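Local coordinates for protein putative glycoside hydrolase (PDB 3HBZ) that is of unverified function but binds calcium and may act in carbohydrate metabolism, possibly as a glycoside hydrolase, at residues T211-Y216 and I241-Y246; T282-P287 and L329-V334; V308-T313 and V334-R339. All blocks are in the same frame, centred on the assembly; numbering follows the deposited sequence.

In the fold
The three contacts lie in one part of the putative carbohydrate metabolism domain. Contact 1 and contact 3 are nearly concentric, their centres about 4 Å apart. Both join a layer holding strands 210-220 and 328-338 to one holding strands 240-247 and 306-313. Contact 2 is centred about 9 Å from contact 1 and about 10 Å from contact 3. It shares Val334 with contact 3. The layers are tied internally: Ala214 O makes a probable hydrogen bond to Glu335 N at 2.8 Å, and Tyr242 O one to Val311 N at 2.8 Å. Asp332, in contact 2, binds a calcium ion. The side chain of Val334 is about 9 Å from that ion.

Contact 1 (T211-Y216 and I241-Y246); sequences TYLAGY and IYAIMY
Leu213 meets Ile241 and Ala243 in the apolar interior of what is probably a jelly-roll beta-sandwich, as in the galactose-binding-like clan to which the domain is assigned. Strands 211-216 and 241-246 belong to facing layers. Their axes approach to 8.4 Å, and their directions are roughly antiparallel, at 153°. The contact is made by side chains, and Leu213 does most of the work.

The CG of Leu213 is anti to its own backbone N (chi1 178°). The CD2 branch then continues the extended line away from CA, so this methyl goes deepest into the opposite layer. CD2 lies 4.0 Å from Ile241 CG2 and 4.2 Å from Ala243 CB. Between these two side chains it also comes to 4.1 Å from Tyr242 O. One methyl thus sits over three consecutive residues of the other strand. The side chains of Leu213 and Ile241 cross at about a right angle. Ile241 offers its short branch, CG2, to the leucine. Ala243 presents just its CB. Leu213 CA and Ala243 CA, 7.4 Å apart, are the nearest CA pair across the contact. Tyr242 alternates with these two residues, and its CB points away from segment 211-216. The Tyr242 carbonyl is not left to the apolar core, because it has a probable hydrogen bond to Val311 N.

Around the contact, Leu213 also packs on Val334, and Ile241 packs on Phe312 and Ile331. A classic beta bulge places Thr211 and Tyr212 both opposite Ile337. Strand 210-220 runs between strands 281-290 and 328-338, with backbone hydrogen bonds from Leu213 to Leu286 and from Ala214 to Glu335. Strand 240-247 is flanked by 266-271 and 306-313.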
loop_
_atom_site.group_PDB
_atom_site.type_symbol
_atom_site.label_atom_id
_atom_site.label_comp_id
_atom_site.label_asym_id
_atom_site.label_seq_id
_atom_site.Cartn_x
_atom_site.Cartn_y
_atom_site.Cartn_z
ATOM N N THR A 211 18.215 -3.787 -8.761
ATOM C CA THR A 211 18.611 -4.137 -10.129
ATOM C C THR A 211 17.548 -4.879 -10.953
ATOM O O THR A 211 17.480 -4.684 -12.183
ATOM C CB THR A 211 19.916 -4.976 -10.083
ATOM O OG1 THR A 211 19.740 -6.039 -9.152
ATOM C CG2 THR A 211 21.083 -4.092 -9.601
ATOM N N TYR A 212 16.713 -5.704 -10.300
ATOM C CA TYR A 212 15.648 -6.455 -10.993
ATOM C C TYR A 212 14.485 -6.687 -10.065
ATOM O O TYR A 212 14.681 -6.790 -8.839
ATOM C CB TYR A 212 16.109 -7.863 -11.431
ATOM C CG TYR A 212 17.228 -7.852 -12.428
ATOM C CD1 TYR A 212 18.530 -7.843 -11.998
ATOM C CD2 TYR A 212 16.983 -7.784 -13.796
ATOM C CE1 TYR A 212 19.578 -7.787 -12.879
ATOM C CE2 TYR A 212 18.055 -7.747 -14.716
ATOM C CZ TYR A 212 19.343 -7.740 -14.224
ATOM O OH TYR A 212 20.443 -7.722 -15.018
ATOM N N LEU A 213 13.273 -6.707 -10.651
ATOM C CA LEU A 213 12.061 -7.192 -9.993
ATOM C C LEU A 213 11.691 -8.487 -10.740
ATOM O O LEU A 213 11.435 -8.441 -11.951
ATOM C CB LEU A 213 10.913 -6.202 -10.158
ATOM C CG LEU A 213 9.578 -6.665 -9.534
ATOM C CD1 LEU A 213 9.722 -6.836 -8.014
ATOM C CD2 LEU A 213 8.476 -5.660 -9.829
ATOM N N ALA A 214 11.639 -9.607 -10.024
ATOM C CA ALA A 214 11.412 -10.920 -10.609
ATOM C C ALA A 214 10.255 -11.597 -9.891
ATOM O O ALA A 214 9.974 -11.259 -8.758
ATOM C CB ALA A 214 12.701 -11.803 -10.507
ATOM N N GLY A 215 9.558 -12.493 -10.589
ATOM C CA GLY A 215 8.508 -13.288 -9.985
ATOM C C GLY A 215 7.698 -14.021 -11.010
ATOM O O GLY A 215 8.110 -14.120 -12.167
ATOM N N TYR A 216 6.547 -14.557 -10.584
ATOM C CA TYR A 216 5.684 -15.281 -11.492
ATOM C C TYR A 216 4.271 -14.713 -11.536
ATOM O O TYR A 216 3.754 -14.250 -10.513
ATOM C CB TYR A 216 5.622 -16.763 -11.088
ATOM C CG TYR A 216 6.911 -17.461 -11.340
ATOM C CD1 TYR A 216 7.927 -17.427 -10.394
ATOM C CD2 TYR A 216 7.145 -18.132 -12.554
ATOM C CE1 TYR A 216 9.124 -18.061 -10.624
ATOM C CE2 TYR A 216 8.347 -18.784 -12.788
ATOM C CZ TYR A 216 9.331 -18.717 -11.817
ATOM O OH TYR A 216 10.526 -19.318 -12.008
ATOM N N ILE A 241 2.805 -4.398 -14.060
ATOM C CA ILE A 241 3.694 -4.755 -12.981
ATOM C C ILE A 241 4.910 -3.846 -13.118
ATOM O O ILE A 241 5.538 -3.819 -14.175
ATOM C CB ILE A 241 4.172 -6.242 -13.103
ATOM C CG1 ILE A 241 2.969 -7.188 -13.171
ATOM C CG2 ILE A 241 5.162 -6.568 -11.938
ATOM C CD1 ILE A 241 3.260 -8.692 -13.465
ATOM N N TYR A 242 5.207 -3.072 -12.085
ATOM C CA TYR A 242 6.267 -2.123 -12.174
ATOM C C TYR A 242 6.855 -1.815 -10.809
ATOM O O TYR A 242 6.298 -2.228 -9.777
ATOM C CB TYR A 242 5.796 -0.892 -12.917
ATOM C CG TYR A 242 4.701 -0.061 -12.278
ATOM C CD1 TYR A 242 5.015 1.022 -11.455
ATOM C CD2 TYR A 242 3.381 -0.309 -12.542
ATOM C CE1 TYR A 242 4.016 1.851 -10.909
ATOM C CE2 TYR A 242 2.343 0.488 -11.958
ATOM C CZ TYR A 242 2.679 1.579 -11.165
ATOM O OH TYR A 242 1.696 2.396 -10.625
ATOM N N ALA A 243 8.006 -1.143 -10.819
ATOM C CA ALA A 243 8.681 -0.676 -9.614
ATOM C C ALA A 243 9.372 0.632 -9.945
ATOM O O ALA A 243 9.763 0.866 -11.104
ATOM C CB ALA A 243 9.696 -1.716 -9.074
ATOM N N ILE A 244 9.447 1.514 -8.950
ATOM C CA ILE A 244 10.084 2.830 -9.104
ATOM C C ILE A 244 10.995 3.075 -7.894
ATOM O O ILE A 244 10.785 2.527 -6.817
ATOM C CB ILE A 244 9.062 3.951 -9.260
ATOM C CG1 ILE A 244 8.087 3.979 -8.058
ATOM C CG2 ILE A 244 8.270 3.785 -10.541
ATOM C CD1 ILE A 244 6.999 5.089 -8.134
HETATM N N MSE A 245 12.046 3.836 -8.125
HETATM C CA MSE A 245 12.927 4.363 -7.097
HETATM C C MSE A 245 12.967 5.870 -7.330
HETATM O O MSE A 245 13.174 6.337 -8.477
HETATM C CB MSE A 245 14.310 3.814 -7.249
HETATM C CG MSE A 245 15.182 4.101 -6.048
HETATM SE SE MSE A 245 16.935 3.506 -6.381
HETATM C CE MSE A 245 17.638 3.690 -4.550
ATOM N N TYR A 246 12.730 6.624 -6.267
ATOM C CA TYR A 246 12.812 8.075 -6.316
ATOM C C TYR A 246 13.411 8.666 -5.050
ATOM O O TYR A 246 13.343 8.089 -3.969
ATOM C CB TYR A 246 11.407 8.680 -6.549
ATOM C CG TYR A 246 10.410 8.340 -5.466
ATOM C CD1 TYR A 246 9.703 7.144 -5.475
ATOM C CD2 TYR A 246 10.190 9.212 -4.391
ATOM C CE1 TYR A 246 8.752 6.842 -4.472
ATOM C CE2 TYR A 246 9.259 8.897 -3.363
ATOM C CZ TYR A 246 8.547 7.740 -3.410
ATOM O OH TYR A 246 7.687 7.457 -2.349
#

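Contact 2 (T282-P287 and L329-V334); sequences TYFKLP and LLIDEV. With CA (calcium ion), chain B.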
loop_
_atom_site.group_PDB
_atom_site.type_symbol
_atom_site.label_atom_id
_atom_site.label_comp_id
_atom_site.label_asym_id
_atom_site.label_seq_id
_atom_site.Cartn_x
_atom_site.Cartn_y
_atom_site.Cartn_z
ATOM N N THR A 282 4.122 -17.732 -15.242
ATOM C CA THR A 282 5.056 -17.219 -16.230
ATOM C C THR A 282 6.026 -16.310 -15.505
ATOM O O THR A 282 5.610 -15.445 -14.741
ATOM C CB THR A 282 4.249 -16.448 -17.318
ATOM O OG1 THR A 282 3.225 -17.313 -17.837
ATOM C CG2 THR A 282 5.140 -15.926 -18.428
ATOM N N TYR A 283 7.314 -16.502 -15.760
ATOM C CA TYR A 283 8.370 -15.785 -15.088
ATOM C C TYR A 283 8.541 -14.398 -15.681
ATOM O O TYR A 283 8.425 -14.236 -16.899
ATOM C CB TYR A 283 9.688 -16.537 -15.272
ATOM C CG TYR A 283 10.859 -15.992 -14.494
ATOM C CD1 TYR A 283 10.811 -15.893 -13.105
ATOM C CD2 TYR A 283 12.049 -15.618 -15.143
ATOM C CE1 TYR A 283 11.915 -15.418 -12.373
ATOM C CE2 TYR A 283 13.151 -15.156 -14.425
ATOM C CZ TYR A 283 13.080 -15.066 -13.045
ATOM O OH TYR A 283 14.162 -14.602 -12.335
ATOM N N PHE A 284 8.751 -13.397 -14.819
ATOM C CA PHE A 284 9.161 -12.092 -15.268
ATOM C C PHE A 284 10.424 -11.703 -14.540
ATOM O O PHE A 284 10.644 -12.085 -13.391
ATOM C CB PHE A 284 8.059 -11.044 -15.100
ATOM C CG PHE A 284 7.575 -10.845 -13.702
ATOM C CD1 PHE A 284 8.168 -9.903 -12.866
ATOM C CD2 PHE A 284 6.462 -11.513 -13.240
ATOM C CE1 PHE A 284 7.695 -9.691 -11.590
ATOM C CE2 PHE A 284 5.982 -11.291 -11.954
ATOM C CZ PHE A 284 6.587 -10.367 -11.137
ATOM N N LYS A 285 11.276 -10.958 -15.220
ATOM C CA LYS A 285 12.492 -10.453 -14.599
ATOM C C LYS A 285 12.797 -9.099 -15.176
ATOM O O LYS A 285 13.388 -8.990 -16.224
ATOM C CB LYS A 285 13.643 -11.428 -14.796
ATOM C CG LYS A 285 14.953 -10.996 -14.129
ATOM C CD LYS A 285 15.998 -12.083 -14.303
ATOM C CE LYS A 285 17.358 -11.615 -13.851
ATOM N NZ LYS A 285 18.399 -12.673 -13.992
ATOM N N LEU A 286 12.399 -8.062 -14.455
ATOM C CA LEU A 286 12.332 -6.718 -14.992
ATOM C C LEU A 286 13.539 -5.939 -14.547
ATOM O O LEU A 286 13.687 -5.695 -13.374
ATOM C CB LEU A 286 11.069 -6.040 -14.476
ATOM C CG LEU A 286 9.798 -6.873 -14.645
ATOM C CD1 LEU A 286 8.639 -6.092 -14.013
ATOM C CD2 LEU A 286 9.547 -7.272 -16.122
ATOM N N PRO A 287 14.402 -5.530 -15.489
ATOM C CA PRO A 287 15.512 -4.713 -15.063
ATOM C C PRO A 287 15.106 -3.299 -14.670
ATOM O O PRO A 287 14.237 -2.676 -15.312
ATOM C CB PRO A 287 16.435 -4.690 -16.286
ATOM C CG PRO A 287 15.520 -4.907 -17.453
ATOM C CD PRO A 287 14.352 -5.709 -16.951
ATOM N N LEU A 329 -5.262 -11.049 -12.237
ATOM C CA LEU A 329 -3.834 -11.179 -12.166
ATOM C C LEU A 329 -3.522 -11.938 -10.880
ATOM O O LEU A 329 -3.908 -11.492 -9.797
ATOM C CB LEU A 329 -3.155 -9.790 -12.159
ATOM C CG LEU A 329 -1.623 -9.782 -12.008
ATOM C CD1 LEU A 329 -0.871 -10.455 -13.227
ATOM C CD2 LEU A 329 -1.107 -8.392 -11.809
ATOM N N LEU A 330 -2.874 -13.088 -11.025
ATOM C CA LEU A 330 -2.285 -13.844 -9.911
ATOM C C LEU A 330 -0.783 -13.636 -9.852
ATOM O O LEU A 330 -0.107 -13.655 -10.882
ATOM C CB LEU A 330 -2.613 -15.362 -10.018
ATOM C CG LEU A 330 -4.053 -15.783 -10.169
ATOM C CD1 LEU A 330 -4.139 -17.364 -10.229
ATOM C CD2 LEU A 330 -5.005 -15.136 -9.050
ATOM N N ILE A 331 -0.252 -13.406 -8.647
ATOM C CA ILE A 331 1.161 -13.111 -8.475
ATOM C C ILE A 331 1.715 -13.984 -7.385
ATOM O O ILE A 331 1.055 -14.172 -6.355
ATOM C CB ILE A 331 1.380 -11.623 -8.092
ATOM C CG1 ILE A 331 1.022 -10.662 -9.253
ATOM C CG2 ILE A 331 2.783 -11.389 -7.573
ATOM C CD1 ILE A 331 2.038 -10.663 -10.430
ATOM N N ASP A 332 2.893 -14.573 -7.614
ATOM C CA ASP A 332 3.553 -15.331 -6.572
ATOM C C ASP A 332 5.072 -15.326 -6.722
ATOM O O ASP A 332 5.606 -15.058 -7.810
ATOM C CB ASP A 332 3.035 -16.770 -6.536
ATOM C CG ASP A 332 3.079 -17.389 -5.113
ATOM O OD1 ASP A 332 3.523 -16.690 -4.178
ATOM O OD2 ASP A 332 2.689 -18.575 -4.942
ATOM N N GLU A 333 5.756 -15.625 -5.614
ATOM C CA GLU A 333 7.224 -15.820 -5.584
ATOM C C GLU A 333 7.985 -14.627 -6.179
ATOM O O GLU A 333 8.799 -14.775 -7.100
ATOM C CB GLU A 333 7.614 -17.108 -6.318
ATOM C CG GLU A 333 7.081 -18.368 -5.677
ATOM C CD GLU A 333 7.592 -19.669 -6.324
ATOM O OE1 GLU A 333 8.402 -19.614 -7.276
ATOM O OE2 GLU A 333 7.187 -20.766 -5.859
ATOM N N VAL A 334 7.750 -13.440 -5.640
ATOM C CA VAL A 334 8.358 -12.255 -6.210
ATOM C C VAL A 334 9.589 -11.937 -5.383
ATOM O O VAL A 334 9.607 -12.160 -4.172
ATOM C CB VAL A 334 7.375 -11.023 -6.183
ATOM C CG1 VAL A 334 8.028 -9.766 -6.725
ATOM C CG2 VAL A 334 6.135 -11.340 -6.983
HETATM CA CA CA B . 3.111 -18.331 -2.363
HETATM O O HOH W 1 5.406 -18.918 -2.474
#
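Phe284 brings its ring to Ile331 and Val334, two residues on either side of a corner in the chain. The phenylalanine CB does not point straight at the partner segment; the reach comes from the ring. With chi1 at 59°, CG sits between the backbone N and the carbonyl carbon. The far end of the ring then makes both contacts. CE2 is 4.3 Å from Ile331 CD1, and CZ is 4.3 Å from Val334 CG2. Both methyls approach the ring obliquely.

Ile331 reaches it through a folded side chain. Its chi2 of -73° bends CD1 away from the extended form and delivers it to the ring. Val334 comes from beyond the corner and uses its CG2 branch. The corner is at Glu333, whose backbone is in the left-handed helical region.

The CB of Asp332 points away from segment 282-287, and the carboxylate binds the calcium ion through both oxygens. OD1 is 2.5 Å and OD2 is 2.6 Å from the metal. A water adds a bond of 2.4 Å to the calcium. Asn101, Glu103, Thr155 and Lys157 complete the site. Glu333 N also makes a bent hydrogen bond to Asp332 OD1, at 2.9 Å with an N-H...O angle of 135°, from above the carboxylate plane. Glu333 makes a salt bridge to Lys154.

The corner therefore has two chemically distinct sides. On the apolar side the buried Phe284 ring meets Ile331 CD1 and Val334 CG2. On the other, Asp332 is bidentate on the calcium. Its charge is probably largely offset by the metal, with Glu333 N as a further partner of OD1.

Contact 3 (V308-T313 and V334-R339); sequences VAIVFT and VELIYR
Val334 and Leu336 project from strand 334-338 towards Val308, Ile310 and Phe312 on the facing strand. The two strands run at 151° to each other, with axes 10.2 Å apart at closest. The gap is bridged by side chains, and all five of these residues are buried.

Packing is closest at Phe312. Its CZ lies 4.0 Å from Val334 CG2 and 4.2 Å from Val334 CG1, so the end of the ring meets both methyls. The two side chains come from opposite directions. With CG of Phe312 anti to its carbonyl carbon (chi1 -50°), the ring is sent out far enough for CZ to reach Val334. The methyls approach the ring obliquely. In the middle, Ile310 CD1 is 4.2 Å from Leu336 CB, with the side chains slanting past one another. Further along, Leu336 stretches out through CD2, which stops 4.2 Å from Val308 CG1. Tyr100 packs on Ile310, Val334 and Leu336, and Leu213 packs on Ile310.

The other face of strand 334-338 is looser and nearer to solvent. Glu335 points away from the core and is partly exposed. Ile337 is partly exposed too. The C-terminal end of the segment is open as well. There Tyr338 is only partly covered, with its ring stacked on His208, and Arg339 is exposed.

Apolar side chains thus meet between facing strands that are not hydrogen-bonded to each other. This is consistent with the jelly-roll beta-sandwich of the galactose-binding-like clan.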
loop_
_atom_site.group_PDB
_atom_site.type_symbol
_atom_site.label_atom_id
_atom_site.label_comp_id
_atom_site.label_asym_id
_atom_site.label_seq_id
_atom_site.Cartn_x
_atom_site.Cartn_y
_atom_site.Cartn_z
ATOM N N VAL A 308 11.572 3.110 -2.643
ATOM C CA VAL A 308 11.220 2.208 -3.700
ATOM C C VAL A 308 9.774 1.832 -3.504
ATOM O O VAL A 308 9.327 1.645 -2.356
ATOM C CB VAL A 308 12.101 0.922 -3.703
ATOM C CG1 VAL A 308 11.454 -0.129 -4.631
ATOM C CG2 VAL A 308 13.540 1.271 -4.193
ATOM N N ALA A 309 9.048 1.732 -4.619
ATOM C CA ALA A 309 7.715 1.130 -4.673
ATOM C C ALA A 309 7.680 -0.001 -5.684
ATOM O O ALA A 309 8.326 0.072 -6.745
ATOM C CB ALA A 309 6.643 2.190 -5.065
ATOM N N ILE A 310 6.881 -1.017 -5.371
ATOM C CA ILE A 310 6.530 -2.108 -6.271
ATOM C C ILE A 310 5.017 -2.046 -6.378
ATOM O O ILE A 310 4.315 -1.879 -5.355
ATOM C CB ILE A 310 6.953 -3.480 -5.720
ATOM C CG1 ILE A 310 8.480 -3.611 -5.656
ATOM C CG2 ILE A 310 6.336 -4.670 -6.555
ATOM C CD1 ILE A 310 8.947 -4.738 -4.732
ATOM N N VAL A 311 4.522 -2.161 -7.600
ATOM C CA VAL A 311 3.092 -2.071 -7.875
ATOM C C VAL A 311 2.641 -3.161 -8.849
ATOM O O VAL A 311 3.305 -3.393 -9.906
ATOM C CB VAL A 311 2.747 -0.716 -8.525
ATOM C CG1 VAL A 311 1.220 -0.629 -8.701
ATOM C CG2 VAL A 311 3.311 0.460 -7.703
ATOM N N PHE A 312 1.542 -3.823 -8.474
ATOM C CA PHE A 312 0.813 -4.787 -9.288
ATOM C C PHE A 312 -0.610 -4.299 -9.486
ATOM O O PHE A 312 -1.230 -3.806 -8.539
ATOM C CB PHE A 312 0.726 -6.136 -8.611
ATOM C CG PHE A 312 2.044 -6.663 -8.115
ATOM C CD1 PHE A 312 2.902 -7.289 -8.992
ATOM C CD2 PHE A 312 2.379 -6.570 -6.788
ATOM C CE1 PHE A 312 4.116 -7.778 -8.567
ATOM C CE2 PHE A 312 3.606 -7.076 -6.324
ATOM C CZ PHE A 312 4.459 -7.671 -7.212
ATOM N N THR A 313 -1.124 -4.436 -10.698
ATOM C CA THR A 313 -2.545 -4.143 -10.966
ATOM C C THR A 313 -3.118 -5.034 -12.085
ATOM O O THR A 313 -2.454 -5.318 -13.090
ATOM C CB THR A 313 -2.793 -2.667 -11.266
ATOM O OG1 THR A 313 -4.202 -2.497 -11.519
ATOM C CG2 THR A 313 -2.015 -2.201 -12.529
ATOM N N VAL A 334 7.750 -13.440 -5.640
ATOM C CA VAL A 334 8.358 -12.255 -6.210
ATOM C C VAL A 334 9.589 -11.937 -5.383
ATOM O O VAL A 334 9.607 -12.160 -4.172
ATOM C CB VAL A 334 7.375 -11.023 -6.183
ATOM C CG1 VAL A 334 8.028 -9.766 -6.725
ATOM C CG2 VAL A 334 6.135 -11.340 -6.983
ATOM N N GLU A 335 10.580 -11.342 -6.037
ATOM C CA GLU A 335 11.763 -10.874 -5.361
ATOM C C GLU A 335 12.190 -9.502 -5.854
ATOM O O GLU A 335 12.305 -9.261 -7.054
ATOM C CB GLU A 335 12.926 -11.890 -5.550
ATOM C CG GLU A 335 14.055 -11.537 -4.666
ATOM C CD GLU A 335 15.182 -12.548 -4.634
ATOM O OE1 GLU A 335 15.142 -13.540 -5.395
ATOM O OE2 GLU A 335 16.107 -12.318 -3.822
ATOM N N LEU A 336 12.481 -8.605 -4.927
ATOM C CA LEU A 336 13.235 -7.384 -5.256
ATOM C C LEU A 336 14.742 -7.671 -5.129
ATOM O O LEU A 336 15.280 -7.819 -4.018
ATOM C CB LEU A 336 12.796 -6.250 -4.317
ATOM C CG LEU A 336 13.476 -4.908 -4.567
ATOM C CD1 LEU A 336 13.266 -4.432 -6.009
ATOM C CD2 LEU A 336 12.974 -3.879 -3.489
ATOM N N ILE A 337 15.423 -7.786 -6.269
ATOM C CA ILE A 337 16.850 -8.127 -6.301
ATOM C C ILE A 337 17.635 -6.817 -6.362
ATOM O O ILE A 337 17.309 -5.926 -7.153
ATOM C CB ILE A 337 17.200 -9.028 -7.541
ATOM C CG1 ILE A 337 16.348 -10.328 -7.508
ATOM C CG2 ILE A 337 18.736 -9.381 -7.605
ATOM C CD1 ILE A 337 16.269 -11.080 -8.856
ATOM N N TYR A 338 18.638 -6.714 -5.505
ATOM C CA TYR A 338 19.499 -5.543 -5.422
ATOM C C TYR A 338 21.003 -5.898 -5.444
ATOM O O TYR A 338 21.420 -7.046 -5.192
ATOM C CB TYR A 338 19.174 -4.741 -4.166
ATOM C CG TYR A 338 19.300 -5.480 -2.860
ATOM C CD1 TYR A 338 20.515 -5.536 -2.193
ATOM C CD2 TYR A 338 18.197 -6.119 -2.288
ATOM C CE1 TYR A 338 20.649 -6.206 -0.977
ATOM C CE2 TYR A 338 18.314 -6.783 -1.057
ATOM C CZ TYR A 338 19.547 -6.813 -0.416
ATOM O OH TYR A 338 19.697 -7.459 0.769
ATOM N N ARG A 339 21.813 -4.906 -5.779
ATOM C CA ARG A 339 23.253 -5.147 -5.951
ATOM C C ARG A 339 23.922 -5.429 -4.608
ATOM O O ARG A 339 23.626 -4.718 -3.642
ATOM C CB ARG A 339 23.912 -3.954 -6.589
ATOM C CG ARG A 339 25.427 -4.195 -6.858
ATOM C CD ARG A 339 26.004 -3.094 -7.707
ATOM N NE ARG A 339 25.242 -3.099 -8.945
ATOM C CZ ARG A 339 24.863 -2.020 -9.616
ATOM N NH1 ARG A 339 25.182 -0.798 -9.170
ATOM N NH2 ARG A 339 24.146 -2.176 -10.741
#